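PDB 1ZBS: uncharacterized protein from Porphyromonas gingivalis, which is uncharacterized but probably acts as an N-acetylglucosamine kinase of the ASKHA superfamily, transferring phosphate from ATP to the amino sugar. Local coordinates for residues M1-T12 against K56-G67; D42-L50 against L78-L86. All coordinates share one frame; numbering follows the deposited sequence.

Contact 1 joins the first strand of the N-terminal sheet, 2-7, to the parallel strand 62-67. Contact 2 packs helix 38-53 against helix 75-85 over one face of that sheet. Their centres lie about 10 Å apart and their segments alternate along the chain. The two layers meet through a few side chains. F65 CE1 comes 3.4 Å from L78 CD2, and F65 CB lies 4.1 Å from L82 CD1. L3 CD2 lies 3.8 Å from M85 CE. In ASKHA proteins the turn after the first strand usually faces the nucleotide phosphates, so G8-T10, which follows strand 2-7, is probably near the active site. Contact 2 belongs to the helix layer on the L3 and F65 face.

Contact 1. Residues M1-T12 against K56-G67; sequences MILIGDSGSTKT and KASSIRAVYFYG
Two neighbouring parallel strands of an ASKHA-type sheet, 2-7 and 62-67, pair here from L3 to S7. The bonds alternate as parallel pairing requires. L3 N donates to A62 O, and Y64 N to L3 O at 2.8 Å, almost straight at 167°. G5 N reaches Y64 O, and Y66 N reaches G5 O at 2.7 Å. S7 N to Y66 O, 2.6 Å, follows. Before the strands proper, M1 N binds S59 O at 3.0 Å and R61 N binds M1 O. The selenomethionine side chain of M1 lies over S59, with CG 3.6 Å from S59 CB, and crosses K56 at about a right angle. The F65 ring leans forward along its strand and toward strand 2-7, CG anti to the backbone N (chi1 -172°). This brings G5 O over one ring face and CZ to 3.4 Å from S7 CB. On the other sheet face, I2 CG2 meets the edge of the Y64 ring at CE1, 4.1 Å away. S7 OG is held by G30 O and I31 O, and Y66 OH by R103 and H278. Strands 11-18 and 91-95 flank the pair. Helix 271-280 packs on the face of I2, I4, Y64 and Y66.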
HETATM    1  N   MSE A   1      28.701 -26.531  21.250  1.00 51.57           N
HETATM    2  CA  MSE A   1      27.861 -25.309  21.332  1.00 50.33           C
HETATM    3  C   MSE A   1      26.893 -25.220  20.159  1.00 47.19           C
HETATM    4  O   MSE A   1      27.012 -25.965  19.183  1.00 44.78           O
HETATM    5  CB  MSE A   1      28.746 -24.055  21.408  1.00 55.98           C
HETATM    6  CG  MSE A   1      29.909 -24.014  20.424  1.00 63.56           C
HETATM    7 SE   MSE A   1      31.171 -22.570  20.807  1.00 73.82          SE
HETATM    8  CE  MSE A   1      32.133 -23.397  22.279  1.00 73.28           C
ATOM      9  N   ILE A   2      25.926 -24.314  20.266  1.00 44.29           N
ATOM     10  CA  ILE A   2      24.920 -24.151  19.226  1.00 41.46           C
ATOM     11  C   ILE A   2      24.909 -22.779  18.568  1.00 39.67           C
ATOM     12  O   ILE A   2      25.423 -21.803  19.120  1.00 38.75           O
ATOM     13  CB  ILE A   2      23.503 -24.424  19.783  1.00 40.24           C
ATOM     14  CG1 ILE A   2      23.183 -23.428  20.905  1.00 38.19           C
ATOM     15  CG2 ILE A   2      23.416 -25.856  20.288  1.00 39.95           C
ATOM     16  CD1 ILE A   2      21.762 -23.521  21.435  1.00 35.76           C
ATOM     17  N   LEU A   3      24.317 -22.724  17.379  1.00 38.99           N
ATOM     18  CA  LEU A   3      24.197 -21.486  16.610  1.00 38.95           C
ATOM     19  C   LEU A   3      22.720 -21.136  16.455  1.00 37.78           C
ATOM     20  O   LEU A   3      21.936 -21.910  15.904  1.00 37.85           O
ATOM     21  CB  LEU A   3      24.835 -21.649  15.222  1.00 37.01           C
ATOM     22  CG  LEU A   3      24.748 -20.408  14.321  1.00 36.72           C
ATOM     23  CD1 LEU A   3      25.487 -19.251  14.993  1.00 36.45           C
ATOM     24  CD2 LEU A   3      25.343 -20.698  12.939  1.00 33.08           C
ATOM     25  N   ILE A   4      22.336 -19.971  16.949  1.00 37.34           N
ATOM     26  CA  ILE A   4      20.947 -19.558  16.844  1.00 37.57           C
ATOM     27  C   ILE A   4      20.813 -18.313  15.977  1.00 37.92           C
ATOM     28  O   ILE A   4      21.516 -17.315  16.173  1.00 34.52           O
ATOM     29  CB  ILE A   4      20.325 -19.277  18.233  1.00 36.16           C
ATOM     30  CG1 ILE A   4      20.448 -20.519  19.124  1.00 34.79           C
ATOM     31  CG2 ILE A   4      18.853 -18.912  18.068  1.00 37.34           C
ATOM     32  CD1 ILE A   4      19.971 -20.308  20.539  1.00 33.38           C
ATOM     33  N   GLY A   5      19.904 -18.387  15.012  1.00 39.30           N
ATOM     34  CA  GLY A   5      19.686 -17.271  14.117  1.00 40.75           C
ATOM     35  C   GLY A   5      18.235 -16.851  14.053  1.00 41.73           C
ATOM     36  O   GLY A   5      17.340 -17.690  13.946  1.00 41.07           O
ATOM     37  N   ASP A   6      18.013 -15.545  14.127  1.00 42.94           N
ATOM     38  CA  ASP A   6      16.678 -14.977  14.063  1.00 44.45           C
ATOM     39  C   ASP A   6      16.678 -13.913  12.973  1.00 45.35           C
ATOM     40  O   ASP A   6      17.220 -12.824  13.161  1.00 43.79           O
ATOM     41  CB  ASP A   6      16.307 -14.349  15.402  1.00 44.75           C
ATOM     42  CG  ASP A   6      14.826 -14.085  15.523  1.00 47.30           C
ATOM     43  OD1 ASP A   6      14.050 -15.066  15.525  1.00 48.44           O
ATOM     44  OD2 ASP A   6      14.433 -12.903  15.614  1.00 49.95           O
ATOM     45  N   SER A   7      16.071 -14.238  11.836  1.00 47.53           N
ATOM     46  CA  SER A   7      16.018 -13.323  10.701  1.00 50.13           C
ATOM     47  C   SER A   7      14.680 -12.623  10.521  1.00 51.61           C
ATOM     48  O   SER A   7      13.622 -13.250  10.544  1.00 50.41           O
ATOM     49  CB  SER A   7      16.368 -14.069   9.408  1.00 50.13           C
ATOM     50  OG  SER A   7      16.303 -13.202   8.283  1.00 50.53           O
ATOM     51  N   GLY A   8      14.748 -11.310  10.331  1.00 54.32           N
ATOM     52  CA  GLY A   8      13.553 -10.516  10.124  1.00 58.23           C
ATOM     53  C   GLY A   8      13.619  -9.845   8.766  1.00 60.75           C
ATOM     54  O   GLY A   8      14.527 -10.114   7.973  1.00 61.44           O
ATOM     55  N   SER A   9      12.657  -8.971   8.493  1.00 62.09           N
ATOM     56  CA  SER A   9      12.607  -8.255   7.225  1.00 62.84           C
ATOM     57  C   SER A   9      13.488  -7.011   7.274  1.00 63.06           C
ATOM     58  O   SER A   9      13.049  -5.909   6.935  1.00 63.76           O
ATOM     59  CB  SER A   9      11.158  -7.871   6.895  1.00 64.48           C
ATOM     60  OG  SER A   9      10.515  -7.266   8.007  1.00 67.25           O
ATOM     61  N   THR A  10      14.733  -7.205   7.707  1.00 62.87           N
ATOM     62  CA  THR A  10      15.718  -6.130   7.817  1.00 61.63           C
ATOM     63  C   THR A  10      17.116  -6.717   8.005  1.00 61.58           C
ATOM     64  O   THR A  10      17.974  -6.594   7.124  1.00 62.83           O
ATOM     65  CB  THR A  10      15.402  -5.189   9.008  1.00 61.70           C
ATOM     66  OG1 THR A  10      14.242  -4.403   8.698  1.00 62.72           O
ATOM     67  CG2 THR A  10      16.578  -4.259   9.295  1.00 61.54           C
ATOM     68  N   LYS A  11      17.340  -7.361   9.150  1.00 58.62           N
ATOM     69  CA  LYS A  11      18.635  -7.969   9.452  1.00 56.15           C
ATOM     70  C   LYS A  11      18.471  -9.352  10.097  1.00 55.26           C
ATOM     71  O   LYS A  11      17.358  -9.776  10.416  1.00 56.37           O
ATOM     72  CB  LYS A  11      19.439  -7.056  10.389  1.00 55.23           C
ATOM     73  CG  LYS A  11      19.237  -7.324  11.891  1.00 52.60           C
ATOM     74  CD  LYS A  11      17.839  -6.973  12.399  1.00 53.23           C
ATOM     75  CE  LYS A  11      17.696  -5.470  12.705  1.00 56.46           C
ATOM     76  NZ  LYS A  11      16.322  -5.132  13.257  1.00 55.42           N
ATOM     77  N   THR A  12      19.584 -10.054  10.284  1.00 55.07           N
ATOM     78  CA  THR A  12      19.551 -11.372  10.906  1.00 52.92           C
ATOM     79  C   THR A  12      20.424 -11.366  12.150  1.00 52.24           C
ATOM     80  O   THR A  12      21.599 -11.022  12.081  1.00 52.34           O
ATOM     81  CB  THR A  12      20.069 -12.456   9.960  1.00 51.33           C
ATOM     82  OG1 THR A  12      19.424 -12.328   8.690  1.00 53.43           O
ATOM     83  CG2 THR A  12      19.781 -13.837  10.533  1.00 50.90           C
ATOM     84  N   LYS A  56      35.027 -21.087  16.047  1.00 48.61           N
ATOM     85  CA  LYS A  56      34.422 -22.224  16.714  1.00 46.70           C
ATOM     86  C   LYS A  56      33.449 -22.842  15.739  1.00 46.05           C
ATOM     87  O   LYS A  56      32.434 -23.411  16.137  1.00 45.67           O
ATOM     88  CB  LYS A  56      33.677 -21.784  17.962  1.00 47.23           C
ATOM     89  CG  LYS A  56      32.700 -20.682  17.691  1.00 43.29           C
ATOM     90  CD  LYS A  56      33.261 -19.379  18.161  1.00 44.04           C
ATOM     91  CE  LYS A  56      33.191 -19.281  19.670  1.00 45.02           C
ATOM     92  NZ  LYS A  56      33.501 -17.860  20.032  1.00 48.97           N
ATOM     93  N   ALA A  57      33.766 -22.721  14.457  1.00 46.36           N
ATOM     94  CA  ALA A  57      32.918 -23.270  13.412  1.00 46.77           C
ATOM     95  C   ALA A  57      32.816 -24.784  13.528  1.00 46.77           C
ATOM     96  O   ALA A  57      31.860 -25.388  13.047  1.00 45.68           O
ATOM     97  CB  ALA A  57      33.470 -22.888  12.045  1.00 45.86           C
ATOM     98  N   SER A  58      33.803 -25.396  14.170  1.00 47.86           N
ATOM     99  CA  SER A  58      33.813 -26.845  14.329  1.00 49.77           C
ATOM    100  C   SER A  58      33.185 -27.271  15.658  1.00 50.17           C
ATOM    101  O   SER A  58      32.945 -28.457  15.901  1.00 49.79           O
ATOM    102  CB  SER A  58      35.249 -27.360  14.217  1.00 50.14           C
ATOM    103  OG  SER A  58      36.124 -26.592  15.019  1.00 50.89           O
ATOM    104  N   SER A  59      32.918 -26.279  16.503  1.00 51.50           N
ATOM    105  CA  SER A  59      32.309 -26.494  17.809  1.00 51.39           C
ATOM    106  C   SER A  59      30.784 -26.453  17.688  1.00 51.30           C
ATOM    107  O   SER A  59      30.071 -26.762  18.643  1.00 51.49           O
ATOM    108  CB  SER A  59      32.765 -25.408  18.790  1.00 53.16           C
ATOM    109  OG  SER A  59      34.181 -25.360  18.892  1.00 55.27           O
ATOM    110  N   ILE A  60      30.288 -26.066  16.515  1.00 50.18           N
ATOM    111  CA  ILE A  60      28.851 -25.992  16.290  1.00 48.78           C
ATOM    112  C   ILE A  60      28.278 -27.380  16.071  1.00 46.98           C
ATOM    113  O   ILE A  60      28.426 -27.963  14.996  1.00 45.89           O
ATOM    114  CB  ILE A  60      28.512 -25.132  15.071  1.00 49.39           C
ATOM    115  CG1 ILE A  60      29.112 -23.740  15.229  1.00 49.85           C
ATOM    116  CG2 ILE A  60      26.999 -25.049  14.914  1.00 50.18           C
ATOM    117  CD1 ILE A  60      28.663 -23.006  16.470  1.00 50.71           C
ATOM    118  N   ARG A  61      27.608 -27.893  17.097  1.00 45.15           N
ATOM    119  CA  ARG A  61      27.022 -29.228  17.057  1.00 45.15           C
ATOM    120  C   ARG A  61      25.579 -29.214  16.556  1.00 44.89           C
ATOM    121  O   ARG A  61      25.009 -30.256  16.218  1.00 44.41           O
ATOM    122  CB  ARG A  61      27.096 -29.849  18.454  1.00 44.75           C
ATOM    123  CG  ARG A  61      28.525 -30.026  18.974  1.00 45.48           C
ATOM    124  CD  ARG A  61      29.093 -31.389  18.590  1.00 45.55           C
ATOM    125  NE  ARG A  61      29.135 -31.581  17.146  1.00 46.01           N
ATOM    126  CZ  ARG A  61      29.899 -30.871  16.324  1.00 47.81           C
ATOM    127  NH1 ARG A  61      29.874 -31.113  15.019  1.00 48.34           N
ATOM    128  NH2 ARG A  61      30.695 -29.924  16.807  1.00 49.00           N
ATOM    129  N   ALA A  62      24.994 -28.023  16.514  1.00 42.27           N
ATOM    130  CA  ALA A  62      23.628 -27.855  16.047  1.00 40.51           C
ATOM    131  C   ALA A  62      23.373 -26.388  15.759  1.00 38.99           C
ATOM    132  O   ALA A  62      24.029 -25.505  16.318  1.00 36.52           O
ATOM    133  CB  ALA A  62      22.631 -28.368  17.092  1.00 39.62           C
ATOM    134  N   VAL A  63      22.423 -26.148  14.864  1.00 38.89           N
ATOM    135  CA  VAL A  63      22.031 -24.804  14.455  1.00 39.19           C
ATOM    136  C   VAL A  63      20.505 -24.732  14.346  1.00 38.75           C
ATOM    137  O   VAL A  63      19.861 -25.633  13.798  1.00 37.06           O
ATOM    138  CB  VAL A  63      22.690 -24.413  13.094  1.00 41.30           C
ATOM    139  CG1 VAL A  63      22.775 -25.620  12.192  1.00 42.91           C
ATOM    140  CG2 VAL A  63      21.875 -23.321  12.410  1.00 40.55           C
ATOM    141  N   TYR A  64      19.949 -23.654  14.895  1.00 39.26           N
ATOM    142  CA  TYR A  64      18.509 -23.408  14.888  1.00 40.65           C
ATOM    143  C   TYR A  64      18.258 -22.023  14.284  1.00 39.76           C
ATOM    144  O   TYR A  64      18.653 -20.995  14.844  1.00 37.72           O
ATOM    145  CB  TYR A  64      17.937 -23.463  16.314  1.00 40.17           C
ATOM    146  CG  TYR A  64      18.257 -24.733  17.068  1.00 40.80           C
ATOM    147  CD1 TYR A  64      19.350 -24.800  17.932  1.00 41.49           C
ATOM    148  CD2 TYR A  64      17.460 -25.868  16.928  1.00 41.10           C
ATOM    149  CE1 TYR A  64      19.639 -25.967  18.647  1.00 41.84           C
ATOM    150  CE2 TYR A  64      17.738 -27.038  17.631  1.00 41.97           C
ATOM    151  CZ  TYR A  64      18.827 -27.082  18.493  1.00 42.59           C
ATOM    152  OH  TYR A  64      19.086 -28.235  19.209  1.00 42.81           O
ATOM    153  N   PHE A  65      17.605 -22.017  13.128  1.00 40.58           N
ATOM    154  CA  PHE A  65      17.317 -20.789  12.412  1.00 40.17           C
ATOM    155  C   PHE A  65      15.834 -20.460  12.408  1.00 39.14           C
ATOM    156  O   PHE A  65      14.990 -21.324  12.176  1.00 37.62           O
ATOM    157  CB  PHE A  65      17.831 -20.904  10.975  1.00 41.94           C
ATOM    158  CG  PHE A  65      17.752 -19.626  10.201  1.00 42.65           C
ATOM    159  CD1 PHE A  65      16.590 -19.283   9.514  1.00 43.03           C
ATOM    160  CD2 PHE A  65      18.831 -18.747  10.189  1.00 43.38           C
ATOM    161  CE1 PHE A  65      16.503 -18.079   8.827  1.00 44.31           C
ATOM    162  CE2 PHE A  65      18.758 -17.537   9.506  1.00 44.91           C
ATOM    163  CZ  PHE A  65      17.593 -17.201   8.823  1.00 46.14           C
ATOM    164  N   TYR A  66      15.534 -19.198  12.681  1.00 39.83           N
ATOM    165  CA  TYR A  66      14.168 -18.706  12.702  1.00 42.62           C
ATOM    166  C   TYR A  66      14.124 -17.458  11.832  1.00 45.23           C
ATOM    167  O   TYR A  66      14.887 -16.513  12.052  1.00 44.60           O
ATOM    168  CB  TYR A  66      13.765 -18.352  14.131  1.00 41.70           C
ATOM    169  CG  TYR A  66      13.705 -19.540  15.059  1.00 40.66           C
ATOM    170  CD1 TYR A  66      12.660 -20.457  14.976  1.00 40.12           C
ATOM    171  CD2 TYR A  66      14.696 -19.749  16.025  1.00 40.03           C
ATOM    172  CE1 TYR A  66      12.593 -21.552  15.831  1.00 39.76           C
ATOM    173  CE2 TYR A  66      14.640 -20.844  16.887  1.00 39.82           C
ATOM    174  CZ  TYR A  66      13.580 -21.741  16.783  1.00 39.19           C
ATOM    175  OH  TYR A  66      13.502 -22.818  17.629  1.00 38.29           O
ATOM    176  N   GLY A  67      13.243 -17.451  10.838  1.00 46.92           N
ATOM    177  CA  GLY A  67      13.147 -16.290   9.968  1.00 50.49           C
ATOM    178  C   GLY A  67      11.870 -16.229   9.157  1.00 51.90           C
ATOM    179  O   GLY A  67      11.282 -17.261   8.830  1.00 51.95           O
TER

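Contact 2. Residues D42-L50 against L78-L86; sequences DTALRSEVL and LNEALDSML
L45 O takes the N-H of L50 at 2.8 Å and a weaker one from V49, and the selenium of M85 rests 3.7 Å from it. The bond from L50 belongs to a wider pi-type turn at 45-49 in helix 38-53. M85, a selenomethionine, is the main side chain of helix 75-85 here, touching L45, V49 and L50. Its chain runs extended, with CG opposite the backbone N (chi1 176°), then bends at chi3 (83°). The selenium lands 3.5 Å from V49 CG1, and the L45 and V49 side chains each cross that of M85 at about a right angle. The L50 and M85 side chains run alongside one another, pointing opposite ways, with their CG atoms 3.7 Å apart. One turn earlier, L45 CD2 presses on A81 CB at 3.5 Å, tighter than usual for two carbons. D42 closes this end, with OD1 3.6 Å from A81 CB. Its OD2 lies 3.0 Å from R46 NH2, well out of the guanidinium plane, so the attraction is one of charge alone. This pair lies within one helix; between the helices the contacts are van der Waals, mostly apolar. The helix axes cross at -38°, 9.9 Å apart at their closest. E80 makes a salt bridge with R38 of helix 38-53. On the sheet side, W14 touches V49 and L82, F65 touches L78 and L82, V94 meets L78 and I92 meets L82.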
ATOM      1  N   ASP A  42      23.459 -18.089  -0.533  1.00 51.46           N
ATOM      2  CA  ASP A  42      24.584 -19.001  -0.323  1.00 51.11           C
ATOM      3  C   ASP A  42      25.841 -18.146  -0.230  1.00 50.37           C
ATOM      4  O   ASP A  42      26.904 -18.605   0.193  1.00 51.06           O
ATOM      5  CB  ASP A  42      24.706 -19.948  -1.518  1.00 52.86           C
ATOM      6  CG  ASP A  42      25.198 -21.318  -1.131  1.00 52.28           C
ATOM      7  OD1 ASP A  42      24.474 -22.036  -0.403  1.00 50.90           O
ATOM      8  OD2 ASP A  42      26.317 -21.685  -1.557  1.00 56.73           O
ATOM      9  N   THR A  43      25.700 -16.893  -0.647  1.00 49.75           N
ATOM     10  CA  THR A  43      26.799 -15.952  -0.619  1.00 51.27           C
ATOM     11  C   THR A  43      26.843 -15.216   0.709  1.00 51.40           C
ATOM     12  O   THR A  43      27.921 -14.951   1.256  1.00 51.12           O
ATOM     13  CB  THR A  43      26.680 -14.931  -1.769  1.00 53.20           C
ATOM     14  OG1 THR A  43      27.357 -13.717  -1.406  1.00 50.35           O
ATOM     15  CG2 THR A  43      25.218 -14.642  -2.069  1.00 51.37           C
ATOM     16  N   ALA A  44      25.666 -14.892   1.232  1.00 52.59           N
ATOM     17  CA  ALA A  44      25.572 -14.191   2.511  1.00 54.15           C
ATOM     18  C   ALA A  44      26.035 -15.101   3.645  1.00 54.84           C
ATOM     19  O   ALA A  44      26.646 -14.649   4.617  1.00 54.16           O
ATOM     20  CB  ALA A  44      24.137 -13.745   2.757  1.00 51.65           C
ATOM     21  N   LEU A  45      25.742 -16.390   3.506  1.00 55.79           N
ATOM     22  CA  LEU A  45      26.121 -17.371   4.511  1.00 58.74           C
ATOM     23  C   LEU A  45      27.631 -17.449   4.710  1.00 60.22           C
ATOM     24  O   LEU A  45      28.115 -17.399   5.842  1.00 60.40           O
ATOM     25  CB  LEU A  45      25.579 -18.754   4.134  1.00 58.12           C
ATOM     26  CG  LEU A  45      24.329 -19.251   4.864  1.00 58.22           C
ATOM     27  CD1 LEU A  45      23.250 -18.188   4.836  1.00 59.57           C
ATOM     28  CD2 LEU A  45      23.830 -20.539   4.207  1.00 58.90           C
ATOM     29  N   ARG A  46      28.378 -17.555   3.615  1.00 61.98           N
ATOM     30  CA  ARG A  46      29.826 -17.666   3.719  1.00 64.33           C
ATOM     31  C   ARG A  46      30.618 -16.385   3.502  1.00 64.34           C
ATOM     32  O   ARG A  46      31.810 -16.435   3.202  1.00 65.02           O
ATOM     33  CB  ARG A  46      30.333 -18.767   2.777  1.00 65.55           C
ATOM     34  CG  ARG A  46      29.912 -18.640   1.323  1.00 66.59           C
ATOM     35  CD  ARG A  46      29.811 -20.031   0.705  1.00 68.31           C
ATOM     36  NE  ARG A  46      29.600 -20.021  -0.740  1.00 68.80           N
ATOM     37  CZ  ARG A  46      29.289 -21.103  -1.451  1.00 69.12           C
ATOM     38  NH1 ARG A  46      29.121 -21.014  -2.764  1.00 70.39           N
ATOM     39  NH2 ARG A  46      29.130 -22.275  -0.850  1.00 67.37           N
ATOM     40  N   SER A  47      29.963 -15.240   3.662  1.00 64.99           N
ATOM     41  CA  SER A  47      30.633 -13.952   3.499  1.00 66.03           C
ATOM     42  C   SER A  47      30.239 -13.055   4.662  1.00 66.56           C
ATOM     43  O   SER A  47      30.897 -12.053   4.945  1.00 67.20           O
ATOM     44  CB  SER A  47      30.225 -13.285   2.183  1.00 66.88           C
ATOM     45  OG  SER A  47      28.894 -12.801   2.248  1.00 68.70           O
ATOM     46  N   GLU A  48      29.157 -13.434   5.338  1.00 66.02           N
ATOM     47  CA  GLU A  48      28.657 -12.673   6.473  1.00 65.05           C
ATOM     48  C   GLU A  48      28.531 -13.546   7.714  1.00 64.34           C
ATOM     49  O   GLU A  48      28.875 -13.124   8.818  1.00 64.55           O
ATOM     50  CB  GLU A  48      27.288 -12.067   6.138  1.00 64.95           C
ATOM     51  CG  GLU A  48      27.282 -11.174   4.903  1.00 65.38           C
ATOM     52  CD  GLU A  48      25.921 -10.546   4.631  1.00 64.84           C
ATOM     53  OE1 GLU A  48      25.464  -9.721   5.449  1.00 65.59           O
ATOM     54  OE2 GLU A  48      25.309 -10.882   3.597  1.00 65.35           O
ATOM     55  N   VAL A  49      28.041 -14.766   7.533  1.00 62.90           N
ATOM     56  CA  VAL A  49      27.859 -15.666   8.663  1.00 62.15           C
ATOM     57  C   VAL A  49      29.136 -16.397   9.055  1.00 61.41           C
ATOM     58  O   VAL A  49      29.573 -16.310  10.202  1.00 61.91           O
ATOM     59  CB  VAL A  49      26.761 -16.715   8.378  1.00 61.81           C
ATOM     60  CG1 VAL A  49      26.402 -17.442   9.662  1.00 59.96           C
ATOM     61  CG2 VAL A  49      25.535 -16.045   7.777  1.00 59.87           C
ATOM     62  N   LEU A  50      29.729 -17.117   8.107  1.00 60.78           N
ATOM     63  CA  LEU A  50      30.955 -17.868   8.371  1.00 61.46           C
ATOM     64  C   LEU A  50      32.083 -17.026   8.948  1.00 60.25           C
ATOM     65  O   LEU A  50      32.706 -17.412   9.928  1.00 61.06           O
ATOM     66  CB  LEU A  50      31.451 -18.554   7.095  1.00 62.47           C
ATOM     67  CG  LEU A  50      31.354 -20.084   7.055  1.00 64.10           C
ATOM     68  CD1 LEU A  50      31.942 -20.575   5.745  1.00 64.75           C
ATOM     69  CD2 LEU A  50      32.098 -20.700   8.238  1.00 63.93           C
ATOM     70  N   LEU A  78      17.104 -23.511   2.813  1.00 59.19           N
ATOM     71  CA  LEU A  78      18.075 -22.828   3.659  1.00 56.83           C
ATOM     72  C   LEU A  78      18.796 -23.873   4.495  1.00 55.08           C
ATOM     73  O   LEU A  78      19.947 -23.689   4.880  1.00 53.70           O
ATOM     74  CB  LEU A  78      17.367 -21.826   4.569  1.00 55.18           C
ATOM     75  CG  LEU A  78      18.247 -20.977   5.485  1.00 53.04           C
ATOM     76  CD1 LEU A  78      19.351 -20.294   4.695  1.00 50.96           C
ATOM     77  CD2 LEU A  78      17.361 -19.954   6.179  1.00 52.80           C
ATOM     78  N   ASN A  79      18.104 -24.975   4.766  1.00 54.91           N
ATOM     79  CA  ASN A  79      18.670 -26.066   5.547  1.00 55.18           C
ATOM     80  C   ASN A  79      19.859 -26.643   4.777  1.00 55.58           C
ATOM     81  O   ASN A  79      20.887 -26.971   5.365  1.00 54.99           O
ATOM     82  CB  ASN A  79      17.607 -27.146   5.787  1.00 54.32           C
ATOM     83  CG  ASN A  79      18.108 -28.279   6.671  1.00 54.20           C
ATOM     84  OD1 ASN A  79      19.088 -28.951   6.349  1.00 53.23           O
ATOM     85  ND2 ASN A  79      17.427 -28.499   7.790  1.00 53.63           N
ATOM     86  N   GLU A  80      19.719 -26.748   3.459  1.00 55.99           N
ATOM     87  CA  GLU A  80      20.790 -27.273   2.619  1.00 57.16           C
ATOM     88  C   GLU A  80      21.958 -26.301   2.554  1.00 56.09           C
ATOM     89  O   GLU A  80      23.118 -26.711   2.609  1.00 57.10           O
ATOM     90  CB  GLU A  80      20.280 -27.543   1.204  1.00 59.28           C
ATOM     91  CG  GLU A  80      19.231 -28.633   1.127  1.00 63.21           C
ATOM     92  CD  GLU A  80      18.813 -28.929  -0.299  1.00 66.27           C
ATOM     93  OE1 GLU A  80      19.702 -29.251  -1.119  1.00 67.97           O
ATOM     94  OE2 GLU A  80      17.600 -28.840  -0.601  1.00 67.80           O
ATOM     95  N   ALA A  81      21.642 -25.014   2.433  1.00 54.51           N
ATOM     96  CA  ALA A  81      22.651 -23.960   2.366  1.00 52.26           C
ATOM     97  C   ALA A  81      23.443 -23.909   3.667  1.00 51.23           C
ATOM     98  O   ALA A  81      24.671 -23.820   3.652  1.00 50.63           O
ATOM     99  CB  ALA A  81      21.976 -22.612   2.112  1.00 51.99           C
ATOM    100  N   LEU A  82      22.730 -23.951   4.787  1.00 50.40           N
ATOM    101  CA  LEU A  82      23.358 -23.927   6.106  1.00 50.53           C
ATOM    102  C   LEU A  82      24.190 -25.184   6.288  1.00 51.39           C
ATOM    103  O   LEU A  82      25.327 -25.129   6.756  1.00 50.65           O
ATOM    104  CB  LEU A  82      22.295 -23.867   7.205  1.00 48.79           C
ATOM    105  CG  LEU A  82      21.574 -22.535   7.435  1.00 48.96           C
ATOM    106  CD1 LEU A  82      20.329 -22.775   8.273  1.00 46.43           C
ATOM    107  CD2 LEU A  82      22.510 -21.546   8.120  1.00 47.44           C
ATOM    108  N   ASP A  83      23.617 -26.321   5.911  1.00 52.30           N
ATOM    109  CA  ASP A  83      24.316 -27.584   6.042  1.00 54.17           C
ATOM    110  C   ASP A  83      25.634 -27.587   5.256  1.00 53.90           C
ATOM    111  O   ASP A  83      26.558 -28.321   5.596  1.00 52.96           O
ATOM    112  CB  ASP A  83      23.408 -28.733   5.596  1.00 56.93           C
ATOM    113  CG  ASP A  83      23.984 -30.094   5.936  1.00 60.46           C
ATOM    114  OD1 ASP A  83      24.836 -30.583   5.163  1.00 61.04           O
ATOM    115  OD2 ASP A  83      23.594 -30.666   6.983  1.00 60.89           O
ATOM    116  N   SER A  84      25.722 -26.764   4.214  1.00 53.99           N
ATOM    117  CA  SER A  84      26.945 -26.681   3.424  1.00 54.48           C
ATOM    118  C   SER A  84      27.907 -25.719   4.115  1.00 54.97           C
ATOM    119  O   SER A  84      29.118 -25.750   3.884  1.00 54.06           O
ATOM    120  CB  SER A  84      26.643 -26.203   1.999  1.00 57.00           C
ATOM    121  OG  SER A  84      25.935 -27.198   1.271  1.00 57.52           O
HETATM  122  N   MSE A  85      27.365 -24.859   4.969  1.00 54.98           N
HETATM  123  CA  MSE A  85      28.194 -23.922   5.710  1.00 56.59           C
HETATM  124  C   MSE A  85      28.970 -24.728   6.752  1.00 55.12           C
HETATM  125  O   MSE A  85      30.191 -24.628   6.839  1.00 56.05           O
HETATM  126  CB  MSE A  85      27.320 -22.864   6.387  1.00 59.59           C
HETATM  127  CG  MSE A  85      28.099 -21.904   7.265  1.00 63.62           C
HETATM  128 SE   MSE A  85      27.063 -20.351   7.738  1.00 67.93          SE
HETATM  129  CE  MSE A  85      26.077 -21.076   9.235  1.00 67.07           C
ATOM    130  N   LEU A  86      28.250 -25.520   7.542  1.00 53.17           N
ATOM    131  CA  LEU A  86      28.876 -26.380   8.543  1.00 52.60           C
ATOM    132  C   LEU A  86      28.457 -27.803   8.201  1.00 51.68           C
ATOM    133  O   LEU A  86      27.481 -28.326   8.745  1.00 49.13           O
ATOM    134  CB  LEU A  86      28.420 -26.034   9.966  1.00 52.79           C
ATOM    135  CG  LEU A  86      28.791 -24.701  10.626  1.00 53.87           C
ATOM    136  CD1 LEU A  86      30.112 -24.197  10.076  1.00 52.33           C
ATOM    137  CD2 LEU A  86      27.687 -23.685  10.396  1.00 55.40           C
TER